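Local coordinates for beta-glucanase (Bacteroides thetaiotaomicron, PDB 6EUG), which probably hydrolyses beta-1,3-galactosidic linkages of arabinogalactan, this chain being the family 43 glycoside hydrolase domain of a longer protein, at residues Y274-S279 and G299-L304; F268-T273 and V355-K360; S230-L235 and Y253-P258. All coordinates share one frame; numbering follows the deposited sequence. Where two conformers were deposited one is given.

Interaction 1: residues Y274-S279 and G299-L304; sequences YWMITS and GEWKQL
Met276 and Tyr274 both close on the six-membered ring of Trp301, and they do so from different positions around it. The methyl CE of Met276 sits over one face, 4.1 Å from the centroid of the Trp301 six-membered ring and displaced toward the rim, which makes a CH-pi contact. Lower on the same side chain, Met276 CB comes within 3.9 Å of Trp301 CZ3. Met276 SD lies farther off, oblique to the ring and 5.5 Å from the centroid of the Trp301 six-membered ring, a Met-aromatic contact in which the methyl makes the closer approach. Tyr274 contributes its CB, 3.8 Å from Trp301 CH2, while its phenol ring runs away to bring OH to Asp220 and Lys269.

The torsions of Met276 explain this overlap. CG extends anti to the backbone N (chi1 -176°), and a bend at chi3 (48°) brings CE over the face of the indole. The two side chains cross at about a right angle. Trp301 is tethered from its opposite end: NE1 bonds to the carbonyl oxygen of Met297, which helps to hold the orientation of the ring and satisfies its only polar atom.

A second, smaller contact pairs Trp275 with Leu304. Here Leu304 CD2 meets the indole in its plane, at the edge, 3.8 Å from Trp275 CZ3.

Strands 273-279 and 302-304 belong to one four-stranded blade of the GH43 five-bladed beta-propeller but are not adjacent, since strand 290-294 runs between them and the two clusters bridge over its residues. Trp301 touches Ala294 there and reaches Ile254 and Ile256 of strand 252-256 in the preceding blade, whereas Trp275 packs on Thr293, on Phe268 of strand 265-270 and on Pro363 of strand 363-366.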
loop_
_atom_site.group_PDB
_atom_site.type_symbol
_atom_site.label_atom_id
_atom_site.label_comp_id
_atom_site.label_asym_id
_atom_site.label_seq_id
_atom_site.Cartn_x
_atom_site.Cartn_y
_atom_site.Cartn_z
ATOM N N TYR A 274 -16.976 -2.489 -0.725
ATOM C CA TYR A 274 -15.524 -2.259 -0.565
ATOM C C TYR A 274 -15.151 -2.238 0.928
ATOM O O TYR A 274 -15.833 -1.590 1.770
ATOM C CB TYR A 274 -15.103 -0.954 -1.254
ATOM C CG TYR A 274 -15.367 -0.938 -2.743
ATOM C CD1 TYR A 274 -16.627 -0.573 -3.229
ATOM C CD2 TYR A 274 -14.408 -1.359 -3.664
ATOM C CE1 TYR A 274 -16.903 -0.560 -4.573
ATOM C CE2 TYR A 274 -14.690 -1.358 -5.030
ATOM C CZ TYR A 274 -15.953 -0.980 -5.473
ATOM O OH TYR A 274 -16.342 -0.988 -6.823
ATOM N N TRP A 275 -14.044 -2.911 1.244
ATOM C CA TRP A 275 -13.521 -3.019 2.617
ATOM C C TRP A 275 -12.029 -2.688 2.598
ATOM O O TRP A 275 -11.235 -3.328 1.853
ATOM C CB TRP A 275 -13.689 -4.444 3.179
ATOM C CG TRP A 275 -15.121 -4.921 3.316
ATOM C CD1 TRP A 275 -15.761 -5.829 2.493
ATOM C CD2 TRP A 275 -16.097 -4.529 4.301
ATOM N NE1 TRP A 275 -17.073 -6.007 2.891
ATOM C CE2 TRP A 275 -17.307 -5.238 3.998
ATOM C CE3 TRP A 275 -16.081 -3.662 5.399
ATOM C CZ2 TRP A 275 -18.457 -5.118 4.770
ATOM C CZ3 TRP A 275 -17.253 -3.528 6.169
ATOM C CH2 TRP A 275 -18.419 -4.263 5.843
ATOM N N MET A 276 -11.614 -1.741 3.426
ATOM C CA MET A 276 -10.191 -1.370 3.512
ATOM C C MET A 276 -9.715 -1.424 4.975
ATOM O O MET A 276 -10.404 -0.940 5.887
ATOM C CB MET A 276 -9.987 0.041 2.933
ATOM C CG MET A 276 -8.551 0.522 2.880
ATOM S SD MET A 276 -8.186 1.761 1.612
ATOM C CE MET A 276 -9.476 3.003 1.760
ATOM N N ILE A 277 -8.538 -2.003 5.177
ATOM C CA ILE A 277 -7.877 -2.057 6.499
ATOM C C ILE A 277 -6.648 -1.168 6.442
ATOM O O ILE A 277 -5.857 -1.248 5.491
ATOM C CB ILE A 277 -7.534 -3.504 6.972
ATOM C CG1 ILE A 277 -8.829 -4.319 7.111
ATOM C CG2 ILE A 277 -6.711 -3.491 8.266
ATOM C CD1 ILE A 277 -8.654 -5.794 7.446
ATOM N N THR A 278 -6.495 -0.358 7.493
ATOM C CA THR A 278 -5.363 0.544 7.647
ATOM C C THR A 278 -4.773 0.467 9.047
ATOM O O THR A 278 -5.411 -0.071 9.975
ATOM C CB THR A 278 -5.792 1.991 7.332
ATOM O OG1 THR A 278 -6.864 2.373 8.206
ATOM C CG2 THR A 278 -6.300 2.121 5.909
ATOM N N SER A 279 -3.552 1.005 9.199
ATOM C CA SER A 279 -2.958 1.258 10.518
ATOM C C SER A 279 -3.036 2.754 10.827
ATOM O O SER A 279 -3.317 3.564 9.956
ATOM C CB SER A 279 -1.453 0.824 10.552
ATOM O OG SER A 279 -0.640 1.704 9.789
ATOM N N GLY A 299 -17.141 7.031 -3.833
ATOM C CA GLY A 299 -18.210 7.586 -2.975
ATOM C C GLY A 299 -17.759 7.913 -1.564
ATOM O O GLY A 299 -16.575 8.021 -1.304
ATOM N N GLU A 300 -18.717 8.126 -0.659
ATOM C CA GLU A 300 -18.412 8.341 0.742
ATOM C C GLU A 300 -18.020 7.084 1.489
ATOM O O GLU A 300 -18.625 6.038 1.321
ATOM C CB GLU A 300 -19.606 9.005 1.450
ATOM C CG GLU A 300 -19.857 10.442 1.029
ATOM C CD GLU A 300 -18.829 11.442 1.555
ATOM O OE1 GLU A 300 -18.004 11.137 2.476
ATOM O OE2 GLU A 300 -18.866 12.576 1.029
ATOM N N TRP A 301 -16.966 7.194 2.307
ATOM C CA TRP A 301 -16.461 6.112 3.156
ATOM C C TRP A 301 -16.783 6.346 4.664
ATOM O O TRP A 301 -16.941 7.494 5.107
ATOM C CB TRP A 301 -14.945 5.944 2.977
ATOM C CG TRP A 301 -14.496 5.382 1.598
ATOM C CD1 TRP A 301 -14.559 5.986 0.362
ATOM C CD2 TRP A 301 -13.965 4.094 1.382
ATOM N NE1 TRP A 301 -14.064 5.126 -0.613
ATOM C CE2 TRP A 301 -13.729 3.950 -0.012
ATOM C CE3 TRP A 301 -13.713 2.996 2.233
ATOM C CZ2 TRP A 301 -13.188 2.775 -0.557
ATOM C CZ3 TRP A 301 -13.195 1.843 1.688
ATOM C CH2 TRP A 301 -12.952 1.730 0.303
ATOM N N LYS A 302 -16.864 5.230 5.413
ATOM C CA LYS A 302 -17.220 5.188 6.845
ATOM C C LYS A 302 -16.177 4.385 7.609
ATOM O O LYS A 302 -15.636 3.412 7.064
ATOM C CB LYS A 302 -18.580 4.463 7.110
ATOM C CG LYS A 302 -19.788 4.926 6.330
ATOM C CD LYS A 302 -21.093 4.521 6.973
ATOM C CE LYS A 302 -21.551 3.125 6.638
ATOM N NZ LYS A 302 -23.036 3.122 6.394
ATOM N N GLN A 303 -15.910 4.772 8.857
ATOM C CA GLN A 303 -14.979 4.071 9.715
ATOM C C GLN A 303 -15.712 3.173 10.710
ATOM O O GLN A 303 -16.645 3.633 11.419
ATOM C CB GLN A 303 -14.058 5.063 10.438
ATOM C CG GLN A 303 -13.062 4.386 11.392
ATOM C CD GLN A 303 -12.003 5.333 11.921
ATOM O OE1 GLN A 303 -11.960 6.511 11.531
ATOM N NE2 GLN A 303 -11.145 4.830 12.819
ATOM N N LEU A 304 -15.309 1.902 10.743
ATOM C CA LEU A 304 -15.822 0.868 11.664
ATOM C C LEU A 304 -14.781 0.413 12.715
ATOM O O LEU A 304 -13.585 0.779 12.624
ATOM C CB LEU A 304 -16.330 -0.335 10.838
ATOM C CG LEU A 304 -17.734 -0.289 10.179
ATOM C CD1 LEU A 304 -17.976 0.935 9.303
ATOM C CD2 LEU A 304 -17.901 -1.519 9.310
#

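Interaction 2: residues F268-T273 and V355-K360; sequences FKKEGT and VQFDDK
Lys270 lays the outer half of its side chain over one face of the Phe357 ring. CD enters above the rim, 3.5 Å from Phe357 CZ; CE then stands almost exactly over the middle, 3.8 Å from the ring centroid and 8° off the normal. The ammonium follows, with NZ 4.2 Å from the centroid of Phe357, so CH-pi and cation-pi contacts share a single face. The lysine is extended as far as CE, and the bend at its last torsion (chi4 -82°) turns NZ so that it stays at cation-pi height over the ring, where a fully extended chain would drive it into the face. Lysine and phenylalanine run antiparallel past one another, and the ammonium ends nearest Phe357 CD2 and CG, on the backbone side of the ring. A weak salt bridge from NZ to Glu271 OE1, at 3.5 Å, gives the charge a second partner.

Phe268 meets the same ring differently. Its CE2 lies in the plane of Phe357, at the edge, 3.9 Å from Phe357 CZ, while Phe357 stands oblique to the Phe268 ring. Val355 CG1 adds a looser apolar contact, 4.5 Å from Phe268 CZ. Phe333 and Pro363 also pack against both phenylalanines, extending the apolar cluster.

Each segment has its own turn. Lys270 to Thr273 form a type I' turn closed by paired backbone bonds, with Gly272 taking a positive phi. Beyond Phe357 the chain makes an Asx turn, in which Asp358 OD1 accepts from Lys360 N at 2.8 Å.

Strands 265-270 and 349-357 lie in different sheets, so this is side-chain packing between successive blades of the five-bladed beta-propeller characteristic of family 43 glycoside hydrolases, made beside the tight hairpin of one blade.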
loop_
_atom_site.group_PDB
_atom_site.type_symbol
_atom_site.label_atom_id
_atom_site.label_comp_id
_atom_site.label_asym_id
_atom_site.label_seq_id
_atom_site.Cartn_x
_atom_site.Cartn_y
_atom_site.Cartn_z
ATOM N N PHE A 268 -10.124 -4.877 -0.395
ATOM C CA PHE A 268 -10.835 -5.890 -1.177
ATOM C C PHE A 268 -12.292 -5.507 -1.398
ATOM O O PHE A 268 -12.809 -4.560 -0.767
ATOM C CB PHE A 268 -10.726 -7.316 -0.559
ATOM C CG PHE A 268 -11.517 -7.537 0.711
ATOM C CD1 PHE A 268 -11.031 -7.081 1.934
ATOM C CD2 PHE A 268 -12.682 -8.311 0.707
ATOM C CE1 PHE A 268 -11.714 -7.317 3.119
ATOM C CE2 PHE A 268 -13.394 -8.545 1.905
ATOM C CZ PHE A 268 -12.896 -8.035 3.112
ATOM N N LYS A 269 -12.954 -6.249 -2.299
ATOM C CA LYS A 269 -14.372 -6.056 -2.600
ATOM C C LYS A 269 -15.064 -7.405 -2.497
ATOM O O LYS A 269 -14.537 -8.399 -3.025
ATOM C CB LYS A 269 -14.571 -5.436 -3.994
ATOM C CG LYS A 269 -16.025 -5.198 -4.391
ATOM C CD LYS A 269 -16.138 -4.617 -5.795
ATOM C CE LYS A 269 -17.565 -4.130 -6.064
ATOM N NZ LYS A 269 -17.782 -3.514 -7.394
ATOM N N LYS A 270 -16.220 -7.424 -1.811
ATOM C CA LYS A 270 -17.023 -8.641 -1.628
ATOM C C LYS A 270 -18.507 -8.346 -1.773
ATOM O O LYS A 270 -19.062 -7.544 -1.000
ATOM C CB LYS A 270 -16.731 -9.278 -0.244
ATOM C CG LYS A 270 -17.527 -10.574 0.057
ATOM C CD LYS A 270 -17.069 -11.184 1.381
ATOM C CE LYS A 270 -17.784 -12.479 1.739
ATOM N NZ LYS A 270 -19.103 -12.186 2.373
ATOM N N GLU A 271 -19.170 -9.028 -2.712
ATOM C CA GLU A 271 -20.630 -8.887 -2.907
ATOM C C GLU A 271 -21.087 -7.427 -2.994
ATOM O O GLU A 271 -22.034 -7.012 -2.330
ATOM C CB GLU A 271 -21.362 -9.656 -1.794
ATOM C CG GLU A 271 -21.050 -11.143 -1.858
ATOM C CD GLU A 271 -21.703 -11.964 -0.775
ATOM O OE1 GLU A 271 -21.873 -11.497 0.360
ATOM O OE2 GLU A 271 -22.039 -13.110 -1.082
ATOM N N GLY A 272 -20.355 -6.634 -3.786
ATOM C CA GLY A 272 -20.667 -5.215 -3.977
ATOM C C GLY A 272 -20.053 -4.170 -3.071
ATOM O O GLY A 272 -20.098 -2.965 -3.408
ATOM N N THR A 273 -19.500 -4.610 -1.941
ATOM C CA THR A 273 -19.046 -3.717 -0.884
ATOM C C THR A 273 -17.514 -3.701 -0.818
ATOM O O THR A 273 -16.861 -4.762 -0.906
ATOM C CB THR A 273 -19.599 -4.148 0.485
ATOM O OG1 THR A 273 -21.025 -4.110 0.438
ATOM C CG2 THR A 273 -19.073 -3.254 1.592
ATOM N N VAL A 355 -9.484 -14.064 6.564
ATOM C CA VAL A 355 -10.572 -13.150 6.900
ATOM C C VAL A 355 -11.877 -13.946 7.094
ATOM O O VAL A 355 -12.314 -14.692 6.208
ATOM C CB VAL A 355 -10.764 -12.077 5.796
ATOM C CG1 VAL A 355 -11.815 -11.053 6.217
ATOM C CG2 VAL A 355 -9.442 -11.363 5.506
ATOM N N GLN A 356 -12.495 -13.747 8.257
ATOM C CA GLN A 356 -13.784 -14.324 8.593
ATOM C C GLN A 356 -14.860 -13.238 8.492
ATOM O O GLN A 356 -14.536 -12.051 8.402
ATOM C CB GLN A 356 -13.699 -14.973 9.989
ATOM C CG GLN A 356 -12.730 -16.173 9.998
ATOM C CD GLN A 356 -12.568 -16.847 11.346
ATOM O OE1 GLN A 356 -13.542 -17.249 11.973
ATOM N NE2 GLN A 356 -11.315 -16.995 11.794
ATOM N N PHE A 357 -16.134 -13.642 8.418
ATOM C CA PHE A 357 -17.241 -12.685 8.298
ATOM C C PHE A 357 -18.339 -12.964 9.317
ATOM O O PHE A 357 -18.682 -14.124 9.544
ATOM C CB PHE A 357 -17.794 -12.702 6.868
ATOM C CG PHE A 357 -16.789 -12.255 5.852
ATOM C CD1 PHE A 357 -15.870 -13.156 5.334
ATOM C CD2 PHE A 357 -16.732 -10.933 5.438
ATOM C CE1 PHE A 357 -14.920 -12.742 4.444
ATOM C CE2 PHE A 357 -15.790 -10.518 4.527
ATOM C CZ PHE A 357 -14.875 -11.419 4.039
ATOM N N ASP A 358 -18.859 -11.906 9.945
ATOM C CA ASP A 358 -19.890 -12.042 10.975
ATOM C C ASP A 358 -21.263 -12.135 10.347
ATOM O O ASP A 358 -21.400 -12.176 9.083
ATOM C CB ASP A 358 -19.794 -10.932 12.067
ATOM C CG ASP A 358 -20.302 -9.549 11.623
ATOM O OD1 ASP A 358 -20.938 -9.396 10.549
ATOM O OD2 ASP A 358 -20.048 -8.591 12.405
ATOM N N ASP A 359 -22.261 -12.164 11.242
ATOM C CA ASP A 359 -23.676 -12.309 10.881
ATOM C C ASP A 359 -24.211 -11.234 9.924
ATOM O O ASP A 359 -25.121 -11.500 9.156
ATOM C CB ASP A 359 -24.583 -12.427 12.140
ATOM C CG ASP A 359 -24.238 -11.424 13.250
ATOM O OD1 ASP A 359 -23.242 -11.653 13.995
ATOM O OD2 ASP A 359 -24.985 -10.433 13.399
ATOM N N LYS A 360 -23.621 -10.044 9.977
ATOM C CA LYS A 360 -23.986 -8.914 9.130
ATOM C C LYS A 360 -23.053 -8.741 7.921
ATOM O O LYS A 360 -23.115 -7.711 7.257
ATOM C CB LYS A 360 -23.955 -7.623 9.978
ATOM C CG LYS A 360 -24.930 -7.564 11.166
ATOM C CD LYS A 360 -26.379 -7.621 10.717
ATOM C CE LYS A 360 -27.340 -7.423 11.875
#

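Interaction 3: residues S230-L235 and Y253-P258; sequences SSEDNL and YIRIFP
Glu232 and Arg255 form a buried, two-pronged salt bridge within one four-stranded blade of the GH43 beta-propeller. Glu232 opens the type I' turn that links strand 225-231 to strand 236-242, and Arg255 stands on strand 252-256, an edge strand of the blade. The bridge therefore spans the intervening strand at one end of the sheet.

Backbone contacts are the lesser part. The turn is closed by Leu235 N to Glu232 O at 3.0 Å, and the chain next brings Leu235 alongside Phe257 and Pro258, with Leu235 O 4.0 Å from Pro258 C. The side chain of Leu235 faces other neighbours, Trp192 and Ile196 of helix 190-197 and Phe201 of helix 200-205.

In the charged contact the glutamate, extended beyond CG, presents its carboxylate to the NE side of the guanidinium. Arg255 starts with CG between its backbone N and carbonyl carbon (chi1 68°) and bends at chi3, which turns this side toward Glu232. The side chains cross at about a right angle, yet their terminal planes are only 17° apart, and this near-coplanarity lets each carboxylate oxygen face one N-H of the guanidinium edge.

Further polar partners hold both ends in place. Glu232 OE1 also bonds to Thr236 OG1, and OE2 to Gln238 NE2; Arg255 NH2 and NH1 reach the carbonyl oxygens of Ile196 and Ala197 at the close of helix 190-197, whose dipole would probably help to stabilise the positive charge.

Within the bridge each oxygen has its own nitrogen. Arg255 NH2 meets the syn lone pair of Glu232 OE1 at 2.8 Å, and Arg255 NE reaches Glu232 OE2 at 2.9 Å from the syn side, both N-H bonds being nearly straight.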
loop_
_atom_site.group_PDB
_atom_site.type_symbol
_atom_site.label_atom_id
_atom_site.label_comp_id
_atom_site.label_asym_id
_atom_site.label_seq_id
_atom_site.Cartn_x
_atom_site.Cartn_y
_atom_site.Cartn_z
ATOM N N SER A 230 -1.474 7.345 1.155
ATOM C CA SER A 230 -1.410 8.311 2.234
ATOM C C SER A 230 -0.805 9.620 1.669
ATOM O O SER A 230 0.279 9.618 1.085
ATOM C CB SER A 230 -0.588 7.767 3.410
ATOM O OG SER A 230 -1.123 6.540 3.900
ATOM N N SER A 231 -1.526 10.720 1.846
ATOM C CA SER A 231 -1.198 12.036 1.236
ATOM C C SER A 231 -1.202 13.177 2.279
ATOM O O SER A 231 -1.427 12.936 3.462
ATOM C CB SER A 231 -2.232 12.354 0.138
ATOM O OG SER A 231 -1.808 13.393 -0.750
ATOM N N GLU A 232 -0.953 14.423 1.849
ATOM C CA GLU A 232 -1.050 15.576 2.741
ATOM C C GLU A 232 -0.219 15.379 4.053
ATOM O O GLU A 232 -0.747 15.432 5.175
ATOM C CB GLU A 232 -2.541 15.852 3.043
ATOM C CG GLU A 232 -3.441 16.001 1.822
ATOM C CD GLU A 232 -4.929 16.184 2.102
ATOM O OE1 GLU A 232 -5.327 16.720 3.199
ATOM O OE2 GLU A 232 -5.754 15.733 1.230
ATOM N N ASP A 233 1.082 15.140 3.902
ATOM C CA ASP A 233 1.999 14.916 5.042
ATOM C C ASP A 233 1.526 13.687 5.875
ATOM O O ASP A 233 1.599 13.709 7.117
ATOM C CB ASP A 233 2.193 16.170 5.939
ATOM C CG ASP A 233 3.083 17.266 5.296
ATOM O OD1 ASP A 233 3.653 17.098 4.233
ATOM O OD2 ASP A 233 3.200 18.368 5.846
ATOM N N ASN A 234 1.010 12.662 5.160
ATOM C CA ASN A 234 0.460 11.411 5.739
ATOM C C ASN A 234 -0.906 11.589 6.458
ATOM O O ASN A 234 -1.462 10.618 6.970
ATOM C CB ASN A 234 1.459 10.722 6.720
ATOM C CG ASN A 234 2.717 10.188 6.048
ATOM O OD1 ASN A 234 2.834 10.138 4.827
ATOM N ND2 ASN A 234 3.694 9.829 6.868
ATOM N N LEU A 235 -1.456 12.795 6.485
ATOM C CA LEU A 235 -2.652 13.077 7.287
ATOM C C LEU A 235 -3.978 12.548 6.686
ATOM O O LEU A 235 -4.944 12.374 7.413
ATOM C CB LEU A 235 -2.781 14.580 7.575
ATOM C CG LEU A 235 -1.656 15.204 8.421
ATOM C CD1 LEU A 235 -1.530 16.708 8.260
ATOM C CD2 LEU A 235 -1.833 14.853 9.875
ATOM N N TYR A 253 -10.033 12.022 -8.661
ATOM C CA TYR A 253 -9.663 11.480 -7.346
ATOM C C TYR A 253 -10.515 12.048 -6.231
ATOM O O TYR A 253 -11.086 13.132 -6.396
ATOM C CB TYR A 253 -8.186 11.712 -7.002
ATOM C CG TYR A 253 -7.707 13.128 -6.631
ATOM C CD1 TYR A 253 -7.573 14.121 -7.600
ATOM C CD2 TYR A 253 -7.312 13.445 -5.302
ATOM C CE1 TYR A 253 -7.093 15.387 -7.276
ATOM C CE2 TYR A 253 -6.831 14.708 -4.962
ATOM C CZ TYR A 253 -6.707 15.687 -5.943
ATOM O OH TYR A 253 -6.222 16.947 -5.590
ATOM N N ILE A 254 -10.545 11.326 -5.095
ATOM C CA ILE A 254 -11.205 11.798 -3.860
ATOM C C ILE A 254 -10.199 11.818 -2.678
ATOM O O ILE A 254 -9.136 11.170 -2.726
ATOM C CB ILE A 254 -12.475 10.992 -3.489
ATOM C CG1 ILE A 254 -12.160 9.518 -3.118
ATOM C CG2 ILE A 254 -13.500 11.123 -4.604
ATOM C CD1 ILE A 254 -13.287 8.735 -2.461
ATOM N N ARG A 255 -10.568 12.529 -1.617
ATOM C CA ARG A 255 -9.814 12.543 -0.365
ATOM C C ARG A 255 -10.770 12.132 0.772
ATOM O O ARG A 255 -11.937 12.559 0.805
ATOM C CB ARG A 255 -9.153 13.921 -0.131
ATOM C CG ARG A 255 -10.082 15.094 0.161
ATOM C CD ARG A 255 -9.334 16.425 0.203
ATOM N NE ARG A 255 -8.519 16.637 1.410
ATOM C CZ ARG A 255 -8.906 17.273 2.515
ATOM N NH1 ARG A 255 -10.124 17.783 2.627
ATOM N NH2 ARG A 255 -8.023 17.438 3.509
ATOM N N ILE A 256 -10.289 11.285 1.679
ATOM C CA ILE A 256 -11.116 10.733 2.745
ATOM C C ILE A 256 -10.365 10.719 4.073
ATOM O O ILE A 256 -9.120 10.657 4.126
ATOM C CB ILE A 256 -11.663 9.313 2.425
ATOM C CG1 ILE A 256 -10.509 8.324 2.095
ATOM C CG2 ILE A 256 -12.675 9.367 1.274
ATOM C CD1 ILE A 256 -10.962 6.873 1.976
ATOM N N PHE A 257 -11.128 10.809 5.159
ATOM C CA PHE A 257 -10.563 10.833 6.526
ATOM C C PHE A 257 -9.465 11.852 6.733
ATOM O O PHE A 257 -8.374 11.514 7.235
ATOM C CB PHE A 257 -10.165 9.402 7.042
ATOM C CG PHE A 257 -11.289 8.420 6.914
ATOM C CD1 PHE A 257 -12.381 8.529 7.778
ATOM C CD2 PHE A 257 -11.312 7.463 5.896
ATOM C CE1 PHE A 257 -13.493 7.712 7.619
ATOM C CE2 PHE A 257 -12.424 6.640 5.742
ATOM C CZ PHE A 257 -13.523 6.784 6.610
ATOM N N PRO A 258 -9.742 13.130 6.390
ATOM C CA PRO A 258 -8.705 14.125 6.584
ATOM C C PRO A 258 -8.307 14.353 8.042
ATOM O O PRO A 258 -9.156 14.577 8.922
ATOM C CB PRO A 258 -9.273 15.379 5.930
ATOM C CG PRO A 258 -10.755 15.179 5.894
ATOM C CD PRO A 258 -10.951 13.689 5.775
#

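Interactions 1 and 3 are buried, whereas interaction 2 is only partly so and lies farther from the centre of the chain. Interactions 1 and 3 each tie together strands of a single blade that are separated by another strand, the first by apolar and aromatic packing, the second by an ion pair. Interaction 2 instead joins two blades, mixing aromatic contact with a lysine that lies nearer solvent. Strands 265-270 and 273-279 are sheet neighbours, so interactions 1 and 2 share a hairpin, linked by Trp275 N to Phe268 O at 2.9 Å. Phe257 packs against 301-303, joining interactions 1 and 3; interactions 2 and 3 do not touch.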